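Local coordinates for protein putative metal-dependent isothiocyanate hydrolase SaxA (Pectobacterium carotovorum, PDB 6BRM) that probably hydrolyses isothiocyanates at a two-zinc centre, as a member of the metallo-beta-lactamase superfamily, at residues Y160-T165 / K169-S174. Sequence-based numbering, arbitrary orientation.
With ZN (zinc ion), chain L; ZN (zinc ion), chain M.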
loop_
_atom_site.group_PDB
_atom_site.type_symbol
_atom_site.label_atom_id
_atom_site.label_comp_id
_atom_site.label_asym_id
_atom_site.label_seq_id
_atom_site.Cartn_x
_atom_site.Cartn_y
_atom_site.Cartn_z
ATOM N N TYR B 160 14.086 4.427 -10.694
ATOM C CA TYR B 160 12.755 4.369 -10.083
ATOM C C TYR B 160 12.153 5.770 -9.991
ATOM O O TYR B 160 12.633 6.595 -9.221
ATOM C CB TYR B 160 12.861 3.734 -8.686
ATOM C CG TYR B 160 11.579 3.659 -7.862
ATOM C CD1 TYR B 160 10.324 3.507 -8.459
ATOM C CD2 TYR B 160 11.635 3.695 -6.472
ATOM C CE1 TYR B 160 9.166 3.421 -7.696
ATOM C CE2 TYR B 160 10.484 3.603 -5.702
ATOM C CZ TYR B 160 9.253 3.467 -6.318
ATOM O OH TYR B 160 8.112 3.384 -5.556
ATOM N N ILE B 161 11.123 6.039 -10.794
ATOM C CA ILE B 161 10.311 7.246 -10.644
ATOM C C ILE B 161 9.177 6.920 -9.674
ATOM O O ILE B 161 8.230 6.224 -10.042
ATOM C CB ILE B 161 9.750 7.746 -11.999
ATOM C CG1 ILE B 161 10.898 8.228 -12.909
ATOM C CG2 ILE B 161 8.724 8.864 -11.793
ATOM C CD1 ILE B 161 11.264 7.270 -14.019
ATOM N N ALA B 162 9.283 7.427 -8.445
ATOM C CA ALA B 162 8.331 7.113 -7.375
ATOM C C ALA B 162 6.947 7.724 -7.601
ATOM O O ALA B 162 5.930 7.101 -7.268
ATOM C CB ALA B 162 8.885 7.554 -6.031
ATOM N N GLY B 163 6.915 8.940 -8.153
ATOM C CA GLY B 163 5.661 9.612 -8.491
ATOM C C GLY B 163 4.974 10.217 -7.284
ATOM O O GLY B 163 5.598 10.419 -6.234
ATOM N N ASP B 164 3.683 10.506 -7.441
ATOM C CA ASP B 164 2.890 11.167 -6.405
ATOM C C ASP B 164 2.465 10.186 -5.315
ATOM O O ASP B 164 1.347 9.669 -5.322
ATOM C CB ASP B 164 1.658 11.860 -7.009
ATOM C CG ASP B 164 1.985 13.198 -7.670
ATOM O OD1 ASP B 164 3.173 13.446 -7.971
ATOM O OD2 ASP B 164 1.041 14.006 -7.871
ATOM N N THR B 165 3.381 9.945 -4.381
ATOM C CA THR B 165 3.121 9.130 -3.194
ATOM C C THR B 165 3.800 9.765 -1.979
ATOM O O THR B 165 4.843 10.388 -2.129
ATOM C CB THR B 165 3.629 7.674 -3.376
ATOM O OG1 THR B 165 3.378 6.917 -2.183
ATOM C CG2 THR B 165 5.127 7.615 -3.700
ATOM N N LYS B 169 4.677 1.726 3.022
ATOM C CA LYS B 169 5.578 0.554 2.920
ATOM C C LYS B 169 5.699 -0.037 1.501
ATOM O O LYS B 169 6.740 -0.611 1.182
ATOM C CB LYS B 169 5.254 -0.532 3.974
ATOM C CG LYS B 169 4.684 -1.857 3.472
ATOM C CD LYS B 169 4.428 -2.794 4.641
ATOM C CE LYS B 169 3.988 -4.169 4.176
ATOM N NZ LYS B 169 2.733 -4.148 3.382
ATOM N N PRO B 170 4.658 0.097 0.649
ATOM C CA PRO B 170 4.853 -0.268 -0.764
ATOM C C PRO B 170 5.981 0.496 -1.473
ATOM O O PRO B 170 6.569 -0.022 -2.431
ATOM C CB PRO B 170 3.498 0.061 -1.393
ATOM C CG PRO B 170 2.534 -0.177 -0.291
ATOM C CD PRO B 170 3.233 0.356 0.930
ATOM N N TYR B 171 6.265 1.714 -1.010
ATOM C CA TYR B 171 7.427 2.459 -1.473
ATOM C C TYR B 171 8.732 1.856 -0.930
ATOM O O TYR B 171 9.703 1.721 -1.668
ATOM C CB TYR B 171 7.310 3.944 -1.092
ATOM C CG TYR B 171 8.558 4.721 -1.401
ATOM C CD1 TYR B 171 8.846 5.103 -2.706
ATOM C CD2 TYR B 171 9.471 5.038 -0.401
ATOM C CE1 TYR B 171 10.003 5.800 -3.008
ATOM C CE2 TYR B 171 10.632 5.733 -0.690
ATOM C CZ TYR B 171 10.891 6.112 -1.997
ATOM O OH TYR B 171 12.025 6.797 -2.322
ATOM N N VAL B 172 8.749 1.506 0.354
ATOM C CA VAL B 172 9.931 0.903 0.993
ATOM C C VAL B 172 10.268 -0.459 0.385
ATOM O O VAL B 172 11.433 -0.729 0.088
ATOM C CB VAL B 172 9.755 0.761 2.529
ATOM C CG1 VAL B 172 10.958 0.059 3.165
ATOM C CG2 VAL B 172 9.547 2.130 3.162
ATOM N N LYS B 173 9.255 -1.306 0.208
ATOM C CA LYS B 173 9.439 -2.621 -0.432
ATOM C C LYS B 173 9.942 -2.548 -1.878
ATOM O O LYS B 173 10.620 -3.467 -2.342
ATOM C CB LYS B 173 8.141 -3.437 -0.388
ATOM C CG LYS B 173 7.782 -3.943 1.000
ATOM C CD LYS B 173 6.425 -4.629 1.020
ATOM C CE LYS B 173 6.442 -5.984 0.326
ATOM N NZ LYS B 173 5.105 -6.641 0.372
ATOM N N SER B 174 9.597 -1.471 -2.587
ATOM C CA SER B 174 10.094 -1.242 -3.949
ATOM C C SER B 174 11.584 -0.901 -3.971
ATOM O O SER B 174 12.303 -1.344 -4.862
ATOM C CB SER B 174 9.291 -0.141 -4.633
ATOM O OG SER B 174 7.926 -0.503 -4.696
HETATM ZN ZN ZN L . -1.153 13.962 -8.203
HETATM ZN ZN ZN M . 1.273 16.057 -8.645
HETATM O O HOH W 1 -0.930 16.063 -8.767
HETATM O O HOH W 2 0.869 16.955 -6.677
#
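The rings of Tyr-160 and Tyr-171 are tilted by only 25°, but with centroids 5.7 Å apart they are displaced and hardly stack. The closest ring atoms, Tyr-160 CE2 and Tyr-171 CE1, meet obliquely at 3.5 Å. Ala-162 CA sits over one face of the Tyr-160 ring, near its margin. Ala-162 CB reaches on to Tyr-171 CE1 at 3.7 Å, so both tyrosines pack on this small residue. Tyr-160 CG lies anti to the backbone N (chi1 177°), which lays the ring forward alongside its own strand, under Ala-162 and on the side facing the helix. Its OH stops beside Tyr-171 CD1 and Ser-174 CB, at oblique angles to the Tyr-171 ring. No hydrogen bond crosses between the segments. Ser-174 OG instead turns back along its own helix and donates to Pro-170 O at 2.7 Å. The contact is buried; Val-183 of strand 182-186 touches both tyrosines, and Trp-167 meets the Tyr-171 ring edge-to-face.

Asp-164 follows Gly-163 and is the centre of an inverse gamma turn. Its OD2 bridges both zinc ions, 2.2 Å from each. Water 1 bridges the same two ions; His-67, His-69 and His-128 also bind one zinc, and Asp-71, His-72 and His-221 the other. Asp-164 OD1 is hydrogen-bonded to Asn-186, which probably steadies the carboxylate. Strand 160-163 and helix 169-174 run antiparallel, with axes 10.9 Å apart. They begin the beta-alpha-beta unit completed by strand 182-186, with the bridging aspartate in the connection from strand to helix, as in the dinuclear zinc site of the metallo-beta-lactamase fold.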